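Local coordinates for Cg9734-pa (Drosophila melanogaster, PDB 2BK9), which is a globin that binds heme with two axial histidines on its iron and probably serves as an oxygen carrier, at residues 11-16 / 68-73; 26-31 / 56-61; 84-89 / 142-147. The protein carries 1 engineered substitution. All coordinates share one frame; numbering follows the deposited sequence. Where two conformers were deposited one is given.

Contact 1 (11-16 / 68-73). With HEM (protoporphyrin IX containing Fe), chain B.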
loop_
_atom_site.group_PDB
_atom_site.type_symbol
_atom_site.label_atom_id
_atom_site.label_comp_id
_atom_site.label_asym_id
_atom_site.label_seq_id
_atom_site.Cartn_x
_atom_site.Cartn_y
_atom_site.Cartn_z
ATOM N N LYS A 11 -11.809 -10.002 7.006
ATOM C CA LYS A 11 -11.379 -11.018 7.942
ATOM C C LYS A 11 -9.882 -11.328 7.771
ATOM O O LYS A 11 -9.182 -11.465 8.757
ATOM C CB LYS A 11 -12.193 -12.275 7.793
ATOM C CG LYS A 11 -13.662 -12.190 8.184
ATOM C CD LYS A 11 -13.926 -11.619 9.579
ATOM C CE LYS A 11 -13.315 -12.468 10.676
ATOM N NZ LYS A 11 -13.575 -11.921 12.016
ATOM N N THR A 12 -9.393 -11.454 6.544
ATOM C CA THR A 12 -7.967 -11.748 6.350
ATOM C C THR A 12 -7.082 -10.573 6.727
ATOM O O THR A 12 -5.952 -10.798 7.162
ATOM C CB THR A 12 -7.671 -12.222 4.915
ATOM O OG1 THR A 12 -8.101 -11.241 3.952
ATOM C CG2 THR A 12 -8.321 -13.553 4.607
ATOM N N TRP A 13 -7.580 -9.354 6.629
ATOM C CA TRP A 13 -6.820 -8.184 7.032
ATOM C C TRP A 13 -6.539 -8.154 8.533
ATOM O O TRP A 13 -5.544 -7.590 8.933
ATOM C CB TRP A 13 -7.613 -6.934 6.635
ATOM C CG TRP A 13 -7.032 -5.632 7.010
ATOM C CD1 TRP A 13 -7.640 -4.686 7.755
ATOM C CD2 TRP A 13 -5.791 -5.061 6.595
ATOM N NE1 TRP A 13 -6.854 -3.561 7.826
ATOM C CE2 TRP A 13 -5.701 -3.767 7.153
ATOM C CE3 TRP A 13 -4.714 -5.514 5.827
ATOM C CZ2 TRP A 13 -4.606 -2.942 6.911
ATOM C CZ3 TRP A 13 -3.634 -4.696 5.640
ATOM C CH2 TRP A 13 -3.593 -3.413 6.165
ATOM N N GLU A 14 -7.406 -8.789 9.330
ATOM C CA GLU A 14 -7.244 -8.738 10.767
ATOM C C GLU A 14 -5.851 -9.205 11.178
ATOM O O GLU A 14 -5.333 -8.726 12.183
ATOM C CB GLU A 14 -8.297 -9.595 11.490
ATOM C CG GLU A 14 -9.694 -9.054 11.323
ATOM C CD GLU A 14 -10.747 -9.898 11.997
ATOM O OE1 GLU A 14 -10.422 -10.859 12.715
ATOM O OE2 GLU A 14 -11.938 -9.604 11.821
ATOM N N ILE A 15 -5.282 -10.193 10.497
ATOM C CA ILE A 15 -3.986 -10.740 10.904
ATOM C C ILE A 15 -2.864 -9.703 10.710
ATOM O O ILE A 15 -2.237 -9.299 11.684
ATOM C CB ILE A 15 -3.745 -12.072 10.221
ATOM C CG1 ILE A 15 -4.715 -13.092 10.789
ATOM C CG2 ILE A 15 -2.311 -12.523 10.395
ATOM C CD1 ILE A 15 -4.754 -14.404 10.033
ATOM N N PRO A 16 -2.580 -9.221 9.496
ATOM C CA PRO A 16 -1.455 -8.273 9.339
ATOM C C PRO A 16 -1.724 -6.957 10.050
ATOM O O PRO A 16 -0.772 -6.325 10.522
ATOM C CB PRO A 16 -1.313 -8.104 7.827
ATOM C CG PRO A 16 -2.643 -8.534 7.269
ATOM C CD PRO A 16 -3.093 -9.642 8.185
ATOM N N VAL A 68 -3.581 3.596 5.950
ATOM C CA VAL A 68 -4.375 3.985 4.815
ATOM C C VAL A 68 -5.125 2.782 4.236
ATOM O O VAL A 68 -6.281 2.912 3.847
ATOM C CB VAL A 68 -3.491 4.697 3.750
ATOM C CG1 VAL A 68 -4.232 4.952 2.461
ATOM C CG2 VAL A 68 -2.976 6.031 4.327
ATOM N N PHE A 69 -4.475 1.631 4.157
ATOM C CA PHE A 69 -5.220 0.437 3.801
ATOM C C PHE A 69 -6.317 0.121 4.802
ATOM O O PHE A 69 -7.415 -0.236 4.421
ATOM C CB PHE A 69 -4.277 -0.756 3.606
ATOM C CG PHE A 69 -3.783 -0.842 2.197
ATOM C CD1 PHE A 69 -2.599 -0.315 1.808
ATOM C CD2 PHE A 69 -4.621 -1.324 1.189
ATOM C CE1 PHE A 69 -2.205 -0.390 0.476
ATOM C CE2 PHE A 69 -4.208 -1.380 -0.099
ATOM C CZ PHE A 69 -2.980 -0.926 -0.440
ATOM N N ASP A 70 -6.050 0.316 6.089
ATOM C CA ASP A 70 -7.088 0.045 7.079
ATOM C C ASP A 70 -8.302 0.967 6.885
ATOM O O ASP A 70 -9.451 0.517 6.929
ATOM C CB ASP A 70 -6.541 0.192 8.474
ATOM C CG ASP A 70 -7.485 -0.295 9.493
ATOM O OD1 ASP A 70 -7.865 -1.465 9.490
ATOM O OD2 ASP A 70 -7.931 0.494 10.335
ATOM N N GLU A 71 -8.019 2.239 6.649
ATOM C CA GLU A 71 -9.086 3.179 6.372
ATOM C C GLU A 71 -9.927 2.778 5.158
ATOM O O GLU A 71 -11.159 2.928 5.154
ATOM C CB GLU A 71 -8.481 4.568 6.165
ATOM C CG GLU A 71 -7.948 5.265 7.375
ATOM C CD GLU A 71 -9.043 5.862 8.174
ATOM O OE1 GLU A 71 -9.901 6.565 7.562
ATOM O OE2 GLU A 71 -8.998 5.623 9.382
ATOM N N SER A 72 -9.245 2.278 4.153
ATOM C CA SER A 72 -9.862 1.862 2.914
ATOM C C SER A 72 -10.750 0.655 3.134
ATOM O O SER A 72 -11.904 0.594 2.648
ATOM C CB SER A 72 -8.812 1.518 1.883
ATOM O OG SER A 72 -8.017 2.659 1.582
ATOM N N ILE A 73 -10.255 -0.319 3.866
ATOM C CA ILE A 73 -10.996 -1.536 4.087
ATOM C C ILE A 73 -12.223 -1.262 4.930
ATOM O O ILE A 73 -13.264 -1.911 4.730
ATOM C CB ILE A 73 -10.040 -2.581 4.693
ATOM C CG1 ILE A 73 -9.046 -2.984 3.625
ATOM C CG2 ILE A 73 -10.775 -3.762 5.262
ATOM C CD1 ILE A 73 -7.783 -3.615 4.139
HETATM C CHA HEM B . 4.975 10.381 2.267
HETATM C CHB HEM B . 1.388 7.181 2.115
HETATM C CHC HEM B . 3.674 4.945 -1.415
HETATM C CHD HEM B . 7.437 7.839 -0.960
HETATM C C1A HEM B . 3.781 9.740 2.470
HETATM C C2A HEM B . 2.685 10.246 3.298
HETATM C C3A HEM B . 1.656 9.369 3.253
HETATM C C4A HEM B . 2.118 8.288 2.430
HETATM C CMA HEM B . 0.266 9.391 3.917
HETATM C CAA HEM B . 2.743 11.577 4.056
HETATM C CBA HEM B . 2.521 12.753 3.105
HETATM C CGA HEM B . 2.726 14.007 3.914
HETATM O O1A HEM B . 3.904 14.404 4.156
HETATM O O2A HEM B . 1.718 14.617 4.308
HETATM C C1B HEM B . 1.718 6.241 1.168
HETATM C C2B HEM B . 0.838 5.191 0.738
HETATM C C3B HEM B . 1.486 4.562 -0.261
HETATM C C4B HEM B . 2.725 5.239 -0.498
HETATM C CMB HEM B . -0.508 4.903 1.341
HETATM C CAB HEM B . 1.006 3.451 -1.113
HETATM C CBB HEM B . 0.202 2.477 -0.729
HETATM C C1C HEM B . 4.889 5.519 -1.624
HETATM C C2C HEM B . 5.877 5.146 -2.631
HETATM C C3C HEM B . 6.957 5.909 -2.466
HETATM C C4C HEM B . 6.663 6.813 -1.384
HETATM C CMC HEM B . 5.650 4.063 -3.684
HETATM C CAC HEM B . 8.212 5.816 -3.292
HETATM C CBC HEM B . 9.438 6.119 -2.923
HETATM C C1D HEM B . 7.127 8.779 -0.033
HETATM C C2D HEM B . 7.924 9.884 0.293
HETATM C C3D HEM B . 7.211 10.642 1.262
HETATM C C4D HEM B . 5.972 9.934 1.445
HETATM C CMD HEM B . 9.314 10.177 -0.243
HETATM C CAD HEM B . 7.682 11.920 1.903
HETATM C CBD HEM B . 8.586 11.660 3.067
HETATM C CGD HEM B . 9.101 12.905 3.719
HETATM O O1D HEM B . 9.988 12.806 4.599
HETATM O O2D HEM B . 8.624 14.016 3.369
HETATM N NA HEM B . 3.394 8.560 1.928
HETATM N NB HEM B . 2.888 6.262 0.399
HETATM N NC HEM B . 5.398 6.550 -0.876
HETATM N ND HEM B . 5.938 8.827 0.662
HETATM FE FE HEM B . 4.418 7.550 0.564
#
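W13 of helix 3-17 lies against F69, D70 and I73 of helix 56-75, and each of the three meets a different part of the indole. The two helix segments run nearly antiparallel, at 159° between their N-to-C directions. The CB of V68, at the start of 68-73, points away from helix 3-17, and it lies 3.8 Å from the heme methyl CMB. F69 serves both neighbours. Its CB touches the far end of the indole, 3.8 Å from W13 CH2. Its ring leads away from W13 and places CE1 3.9 Å from the vinyl carbon CBB of the heme. D70 supplies the polar part. W13 NE1 donates to D70 OD1 at 2.9 Å, with an N-H...O angle of 164°. The acceptor sits in the indole plane at its edge and uses its anti lone pair. The carboxylate lies nearly coplanar with the indole. That bond satisfies the N-H of the buried W13 and limits the turning of its ring. D70 OD2 has a further, weak hydrogen bond to Q74. One turn after V68, S72 N and S72 OG both bond to V68 O, from opposite faces of the carbonyl plane. I73 then closes over the indole. Its CD1 stands almost straight above the five-membered ring, 3.5 Å from the centroid, as a CH-pi contact. The reach of W13 follows from its first torsion (178°), which puts CG anti to the backbone N and sends the ring toward helix 56-75. L117 of helix 103-120 also touches W13, and I113 of that helix touches F69. In globin terms this is the packing of helix A on helix E, with the inner side of helix E lining the heme pocket.

Contact 2 (26-31 / 56-61). With HEM (protoporphyrin IX containing Fe), chain B.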
loop_
_atom_site.group_PDB
_atom_site.type_symbol
_atom_site.label_atom_id
_atom_site.label_comp_id
_atom_site.label_asym_id
_atom_site.label_seq_id
_atom_site.Cartn_x
_atom_site.Cartn_y
_atom_site.Cartn_z
ATOM N N ALA A 26 7.703 -5.088 6.862
ATOM C CA ALA A 26 7.891 -6.144 5.862
ATOM C C ALA A 26 7.670 -5.592 4.454
ATOM O O ALA A 26 8.414 -5.887 3.515
ATOM C CB ALA A 26 6.979 -7.328 6.138
ATOM N N ILE A 27 6.626 -4.798 4.284
ATOM C CA ILE A 27 6.349 -4.159 3.024
ATOM C C ILE A 27 7.495 -3.249 2.619
ATOM O O ILE A 27 8.040 -3.348 1.504
ATOM C CB ILE A 27 5.021 -3.392 3.071
ATOM C CG1 ILE A 27 3.841 -4.343 3.211
ATOM C CG2 ILE A 27 4.885 -2.473 1.872
ATOM C CD1 ILE A 27 2.511 -3.680 3.534
ATOM N N LEU A 28 7.872 -2.327 3.503
ATOM C CA LEU A 28 8.808 -1.311 3.069
ATOM C C LEU A 28 10.238 -1.818 2.962
ATOM O O LEU A 28 10.953 -1.424 2.047
ATOM C CB LEU A 28 8.582 -0.103 3.973
ATOM C CG LEU A 28 8.965 1.252 3.487
ATOM C CD1 LEU A 28 8.256 1.649 2.201
ATOM C CD2 LEU A 28 8.756 2.286 4.553
ATOM N N THR A 29 10.669 -2.709 3.848
ATOM C CA THR A 29 11.979 -3.308 3.637
ATOM C C THR A 29 12.036 -4.079 2.313
ATOM O O THR A 29 13.044 -4.002 1.619
ATOM C CB THR A 29 12.472 -4.199 4.772
ATOM O OG1 THR A 29 11.574 -5.291 4.965
ATOM C CG2 THR A 29 12.686 -3.431 6.058
ATOM N N GLN A 30 10.969 -4.797 1.958
ATOM C CA GLN A 30 10.994 -5.555 0.719
ATOM C C GLN A 30 11.043 -4.612 -0.484
ATOM O O GLN A 30 11.739 -4.863 -1.459
ATOM C CB GLN A 30 9.790 -6.527 0.634
ATOM C CG GLN A 30 9.771 -7.299 -0.690
ATOM C CD GLN A 30 8.635 -8.272 -0.970
ATOM O OE1 GLN A 30 8.546 -8.801 -2.096
ATOM N NE2 GLN A 30 7.798 -8.585 0.002
ATOM N N PHE A 31 10.264 -3.544 -0.402
ATOM C CA PHE A 31 10.276 -2.527 -1.443
ATOM C C PHE A 31 11.703 -2.020 -1.686
ATOM O O PHE A 31 12.160 -1.964 -2.816
ATOM C CB PHE A 31 9.333 -1.442 -1.002
ATOM C CG PHE A 31 9.185 -0.267 -1.926
ATOM C CD1 PHE A 31 8.767 -0.403 -3.248
ATOM C CD2 PHE A 31 9.373 0.999 -1.435
ATOM C CE1 PHE A 31 8.550 0.692 -4.042
ATOM C CE2 PHE A 31 9.128 2.103 -2.227
ATOM C CZ PHE A 31 8.718 1.935 -3.539
ATOM N N ALA A 56 12.879 6.192 12.684
ATOM C CA ALA A 56 11.556 6.704 13.001
ATOM C C ALA A 56 10.747 7.147 11.776
ATOM O O ALA A 56 9.540 6.930 11.718
ATOM C CB ALA A 56 11.670 7.834 14.018
ATOM N N ARG A 57 11.420 7.735 10.806
ATOM C CA ARG A 57 10.724 8.142 9.618
ATOM C C ARG A 57 10.346 6.954 8.750
ATOM O O ARG A 57 9.298 6.962 8.119
ATOM C CB ARG A 57 11.538 9.201 8.891
ATOM C CG ARG A 57 11.489 10.526 9.626
ATOM C CD ARG A 57 12.229 11.640 8.923
ATOM N NE ARG A 57 11.912 12.931 9.544
ATOM C CZ ARG A 57 12.329 13.340 10.734
ATOM N NH1 ARG A 57 13.157 12.614 11.451
ATOM N NH2 ARG A 57 11.938 14.528 11.223
ATOM N N PHE A 58 11.198 5.936 8.683
ATOM C CA PHE A 58 10.799 4.709 8.049
ATOM C C PHE A 58 9.549 4.159 8.700
ATOM O O PHE A 58 8.585 3.786 8.038
ATOM C CB PHE A 58 11.943 3.711 8.122
ATOM C CG PHE A 58 11.594 2.333 7.635
ATOM C CD1 PHE A 58 11.929 1.899 6.367
ATOM C CD2 PHE A 58 10.955 1.443 8.466
ATOM C CE1 PHE A 58 11.598 0.635 5.954
ATOM C CE2 PHE A 58 10.612 0.179 8.033
ATOM C CZ PHE A 58 10.980 -0.237 6.769
ATOM N N ARG A 59 9.554 4.113 10.022
ATOM C CA ARG A 59 8.414 3.569 10.765
ATOM C C ARG A 59 7.139 4.359 10.504
ATOM O O ARG A 59 6.081 3.774 10.376
ATOM C CB ARG A 59 8.731 3.528 12.251
ATOM C CG ARG A 59 9.534 2.333 12.626
ATOM C CD ARG A 59 9.350 1.920 14.074
ATOM N NE ARG A 59 9.750 3.028 14.913
ATOM C CZ ARG A 59 11.009 3.309 15.235
ATOM N NH1 ARG A 59 12.004 2.547 14.827
ATOM N NH2 ARG A 59 11.296 4.364 15.968
ATOM N N ALA A 60 7.272 5.674 10.373
ATOM C CA ALA A 60 6.130 6.486 10.106
ATOM C C ALA A 60 5.536 6.149 8.735
ATOM O O ALA A 60 4.333 6.055 8.601
ATOM C CB ALA A 60 6.534 7.957 10.179
ATOM N N HIS A 61 6.374 6.000 7.712
ATOM C CA HIS A 61 5.831 5.691 6.391
ATOM C C HIS A 61 5.248 4.285 6.337
ATOM O O HIS A 61 4.218 4.049 5.727
ATOM C CB HIS A 61 6.884 5.897 5.281
ATOM C CG HIS A 61 6.285 5.925 3.917
ATOM N ND1 HIS A 61 6.143 4.814 3.123
ATOM C CD2 HIS A 61 5.753 6.942 3.207
ATOM C CE1 HIS A 61 5.534 5.164 1.997
ATOM N NE2 HIS A 61 5.297 6.452 2.013
HETATM C CHA HEM B . 4.975 10.381 2.267
HETATM C CHB HEM B . 1.388 7.181 2.115
HETATM C CHC HEM B . 3.674 4.945 -1.415
HETATM C CHD HEM B . 7.437 7.839 -0.960
HETATM C C1A HEM B . 3.781 9.740 2.470
HETATM C C2A HEM B . 2.685 10.246 3.298
HETATM C C3A HEM B . 1.656 9.369 3.253
HETATM C C4A HEM B . 2.118 8.288 2.430
HETATM C CMA HEM B . 0.266 9.391 3.917
HETATM C CAA HEM B . 2.743 11.577 4.056
HETATM C CBA HEM B . 2.521 12.753 3.105
HETATM C CGA HEM B . 2.726 14.007 3.914
HETATM O O1A HEM B . 3.904 14.404 4.156
HETATM O O2A HEM B . 1.718 14.617 4.308
HETATM C C1B HEM B . 1.718 6.241 1.168
HETATM C C2B HEM B . 0.838 5.191 0.738
HETATM C C3B HEM B . 1.486 4.562 -0.261
HETATM C C4B HEM B . 2.725 5.239 -0.498
HETATM C CMB HEM B . -0.508 4.903 1.341
HETATM C CAB HEM B . 1.006 3.451 -1.113
HETATM C CBB HEM B . 0.202 2.477 -0.729
HETATM C C1C HEM B . 4.889 5.519 -1.624
HETATM C C2C HEM B . 5.877 5.146 -2.631
HETATM C C3C HEM B . 6.957 5.909 -2.466
HETATM C C4C HEM B . 6.663 6.813 -1.384
HETATM C CMC HEM B . 5.650 4.063 -3.684
HETATM C CAC HEM B . 8.212 5.816 -3.292
HETATM C CBC HEM B . 9.438 6.119 -2.923
HETATM C C1D HEM B . 7.127 8.779 -0.033
HETATM C C2D HEM B . 7.924 9.884 0.293
HETATM C C3D HEM B . 7.211 10.642 1.262
HETATM C C4D HEM B . 5.972 9.934 1.445
HETATM C CMD HEM B . 9.314 10.177 -0.243
HETATM C CAD HEM B . 7.682 11.920 1.903
HETATM C CBD HEM B . 8.586 11.660 3.067
HETATM C CGD HEM B . 9.101 12.905 3.719
HETATM O O1D HEM B . 9.988 12.806 4.599
HETATM O O2D HEM B . 8.624 14.016 3.369
HETATM N NA HEM B . 3.394 8.560 1.928
HETATM N NB HEM B . 2.888 6.262 0.399
HETATM N NC HEM B . 5.398 6.550 -0.876
HETATM N ND HEM B . 5.938 8.827 0.662
HETATM FE FE HEM B . 4.418 7.550 0.564
#
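L28 of helix 20-34 packs on H61 and F58 of helix 56-75, the B/E helix crossing of the globin fold, on the distal side of the heme. H61 is the first-shell residue. Its NE2 binds the heme iron at 2.0 Å. H96 NE2 is the other axial ligand, so the iron is bis-histidyl and six-coordinate. L28 comes up at the edge of the H61 imidazole, and its CD2 lies 3.9 Å from H61 ND1. F42 meets the same imidazole edge-to-face. Farther out, F58 backs L28. L28 CD2 sits over one face of the F58 ring, 3.9 Å from its centroid and 24° off the normal, a CH-pi contact. L28 is deposited in two conformers, and these contacts hold for the one described. F58 reaches helix 20-34 with CG anti to its backbone N (chi1 173°). There T29 CG2 touches F58 CZ at 3.7 Å, while T29 OG1 bonds back to A25 O. F31, one turn beyond L28, extends to the heme, with CZ 3.7 Å from the methyl CMC. The imidazole nitrogen remote from the iron, H61 ND1, is buried beside the L28 methyls and has no hydrogen-bond partner in the model.

Contact 3 (84-89 / 142-147). With MG (magnesium ion), chain D.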
loop_
_atom_site.group_PDB
_atom_site.type_symbol
_atom_site.label_atom_id
_atom_site.label_comp_id
_atom_site.label_asym_id
_atom_site.label_seq_id
_atom_site.Cartn_x
_atom_site.Cartn_y
_atom_site.Cartn_z
ATOM N N LYS A 84 -15.555 7.326 -0.987
ATOM C CA LYS A 84 -14.565 7.430 0.062
ATOM C C LYS A 84 -13.213 6.898 -0.390
ATOM O O LYS A 84 -12.170 7.491 -0.053
ATOM C CB LYS A 84 -15.047 6.703 1.302
ATOM C CG LYS A 84 -16.171 7.410 2.038
ATOM C CD LYS A 84 -16.776 6.565 3.154
ATOM C CE LYS A 84 -17.844 7.325 3.939
ATOM N NZ LYS A 84 -17.383 8.495 4.650
ATOM N N LEU A 85 -13.195 5.829 -1.181
ATOM C CA LEU A 85 -11.930 5.343 -1.747
ATOM C C LEU A 85 -11.307 6.368 -2.678
ATOM O O LEU A 85 -10.107 6.603 -2.680
ATOM C CB LEU A 85 -12.111 4.014 -2.458
ATOM C CG LEU A 85 -12.465 2.829 -1.578
ATOM C CD1 LEU A 85 -12.837 1.642 -2.418
ATOM C CD2 LEU A 85 -11.314 2.486 -0.643
ATOM N N ASP A 86 -12.140 6.982 -3.518
ATOM C CA ASP A 86 -11.637 7.984 -4.438
ATOM C C ASP A 86 -11.004 9.124 -3.641
ATOM O O ASP A 86 -9.932 9.639 -4.014
ATOM C CB ASP A 86 -12.719 8.506 -5.354
ATOM C CG ASP A 86 -12.131 9.361 -6.433
ATOM O OD1 ASP A 86 -11.602 8.858 -7.406
ATOM O OD2 ASP A 86 -12.140 10.586 -6.338
ATOM N N GLU A 87 -11.651 9.548 -2.560
ATOM C CA GLU A 87 -11.105 10.603 -1.736
ATOM C C GLU A 87 -9.769 10.196 -1.142
ATOM O O GLU A 87 -8.809 10.953 -1.203
ATOM C CB GLU A 87 -12.116 10.965 -0.652
ATOM C CG GLU A 87 -11.591 12.024 0.244
ATOM C CD GLU A 87 -12.488 12.357 1.425
ATOM O OE1 GLU A 87 -13.514 11.658 1.710
ATOM O OE2 GLU A 87 -12.153 13.329 2.135
ATOM N N ILE A 88 -9.729 9.056 -0.480
ATOM C CA ILE A 88 -8.521 8.600 0.201
ATOM C C ILE A 88 -7.354 8.595 -0.782
ATOM O O ILE A 88 -6.268 9.104 -0.503
ATOM C CB ILE A 88 -8.756 7.224 0.823
ATOM C CG1 ILE A 88 -9.726 7.325 2.028
ATOM C CG2 ILE A 88 -7.459 6.572 1.206
ATOM C CD1 ILE A 88 -10.309 6.002 2.448
ATOM N N TRP A 89 -7.559 7.914 -1.895
ATOM C CA TRP A 89 -6.428 7.579 -2.776
ATOM C C TRP A 89 -6.050 8.721 -3.708
ATOM O O TRP A 89 -4.909 8.805 -4.122
ATOM C CB TRP A 89 -6.685 6.259 -3.472
ATOM C CG TRP A 89 -6.593 5.143 -2.487
ATOM C CD1 TRP A 89 -7.628 4.545 -1.795
ATOM C CD2 TRP A 89 -5.407 4.551 -2.002
ATOM N NE1 TRP A 89 -7.124 3.621 -0.920
ATOM C CE2 TRP A 89 -5.763 3.601 -1.043
ATOM C CE3 TRP A 89 -4.067 4.715 -2.308
ATOM C CZ2 TRP A 89 -4.823 2.804 -0.407
ATOM C CZ3 TRP A 89 -3.138 3.929 -1.666
ATOM C CH2 TRP A 89 -3.524 2.977 -0.740
ATOM N N ILE A 142 -5.158 6.256 -7.983
ATOM C CA ILE A 142 -3.880 6.945 -7.977
ATOM C C ILE A 142 -3.527 7.391 -9.385
ATOM O O ILE A 142 -3.071 8.514 -9.652
ATOM C CB ILE A 142 -2.753 6.023 -7.424
ATOM C CG1 ILE A 142 -3.045 5.602 -5.966
ATOM C CG2 ILE A 142 -1.378 6.732 -7.521
ATOM C CD1 ILE A 142 -2.041 4.616 -5.480
ATOM N N PHE A 143 -3.656 6.462 -10.323
ATOM C CA PHE A 143 -3.076 6.664 -11.660
ATOM C C PHE A 143 -3.864 7.627 -12.533
ATOM O O PHE A 143 -3.311 8.147 -13.504
ATOM C CB PHE A 143 -2.879 5.325 -12.368
ATOM C CG PHE A 143 -1.739 4.494 -11.834
ATOM C CD1 PHE A 143 -1.008 4.824 -10.717
ATOM C CD2 PHE A 143 -1.408 3.352 -12.489
ATOM C CE1 PHE A 143 0.059 4.045 -10.282
ATOM C CE2 PHE A 143 -0.376 2.561 -12.024
ATOM C CZ PHE A 143 0.345 2.894 -10.929
ATOM N N LYS A 144 -5.090 7.949 -12.155
ATOM C CA LYS A 144 -5.811 9.024 -12.843
ATOM C C LYS A 144 -5.443 10.385 -12.281
ATOM O O LYS A 144 -6.007 11.369 -12.734
ATOM C CB LYS A 144 -7.344 8.783 -12.911
ATOM C CG LYS A 144 -8.059 8.849 -11.614
ATOM C CD LYS A 144 -9.561 8.680 -11.831
ATOM C CE LYS A 144 -10.406 8.564 -10.534
ATOM N NZ LYS A 144 -10.312 9.776 -9.685
ATOM N N ALA A 145 -4.521 10.465 -11.315
ATOM C CA ALA A 145 -4.099 11.719 -10.755
ATOM C C ALA A 145 -2.657 12.125 -11.105
ATOM O O ALA A 145 -2.259 13.234 -10.743
ATOM C CB ALA A 145 -4.252 11.696 -9.244
ATOM N N ILE A 146 -1.877 11.264 -11.773
ATOM C CA ILE A 146 -0.473 11.527 -12.068
ATOM C C ILE A 146 -0.148 11.068 -13.460
ATOM O O ILE A 146 -0.819 10.230 -14.041
ATOM C CB ILE A 146 0.472 10.854 -11.039
ATOM C CG1 ILE A 146 0.209 9.338 -10.947
ATOM C CG2 ILE A 146 0.351 11.528 -9.689
ATOM C CD1 ILE A 146 1.308 8.607 -10.259
ATOM N N ASP A 147 0.923 11.646 -13.994
ATOM C CA ASP A 147 1.557 11.142 -15.196
ATOM C C ASP A 147 2.470 9.961 -14.862
ATOM O O ASP A 147 2.582 9.563 -13.705
ATOM C CB ASP A 147 2.234 12.278 -15.980
ATOM C CG ASP A 147 3.544 12.799 -15.379
ATOM O OD1 ASP A 147 4.095 12.189 -14.434
ATOM O OD2 ASP A 147 4.052 13.842 -15.880
HETATM MG MG MG D . 3.810 15.138 -17.419
HETATM O O HOH W 1 1.717 14.774 -17.836
HETATM O O HOH W 2 4.418 13.686 -18.761
#
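D86 and K144 are brought together by one extended start and one late bend. D86 has CG anti to its backbone N (chi1 -171°), which turns the carboxylate toward the end of helix 125-143. K144 leaves its backbone with CG between N and the carbonyl carbon, runs extended through CD and CE, and bends at its last torsion (chi4 62°). The bend swings NZ onto D86. The result is a salt bridge, K144 NZ to D86 OD1 at 2.8 Å, made on the syn lone pair of that oxygen. The two side chains cross at about a right angle, and K144 CE follows its amine to 3.4 Å from D86 OD1. K144 is exposed, whereas the other touching pair, W89 and I142, is buried. I142 extends CD1 to the six-membered ring of W89, 3.8 Å from CE3. Its CG1 is 3.9 Å from the same atom, W89 CE3. The methyl meets the indole obliquely. W89 belongs to the heme pocket and has further partners on helix 56-75. Its NE1 bonds to S72 OG, and its ring meets F69 edge-to-face. This is the F/H helix pairing of the globin fold, where helix 81-96 also carries the iron ligand H96, and where V138 and I141, earlier on helix 125-143, continue the packing on W89. The helix then gives way to a turn, in which A145 N bonds to I142 O at 2.9 Å. Past the turn the chain leads away from helix 81-96 to D147, whose OD2 binds a magnesium ion at 2.0 Å. Two waters are also on the metal. The other carboxylate oxygen, D147 OD1, accepts a hydrogen bond from N151 N.

How the contacts relate
From the N terminus, helix 3-17 opens contact 1 and helix 20-34 opens contact 2. Helix 56-75 closes both. Contact 2 closes first, at 56-61, and so nests inside the longer loop that contact 1 closes at 68-73. Both contacts touch the heme, yet their centres are about 17 Å apart. Contact 3 follows in series. It opens on helix 81-96 and closes at the end of helix 125-143, after a loop that includes helix 103-120. Contacts 1 and 3 meet directly, helix 56-75 against helix 81-96. Contacts 2 and 3 do not touch and lie on opposite sides of the chain's centre.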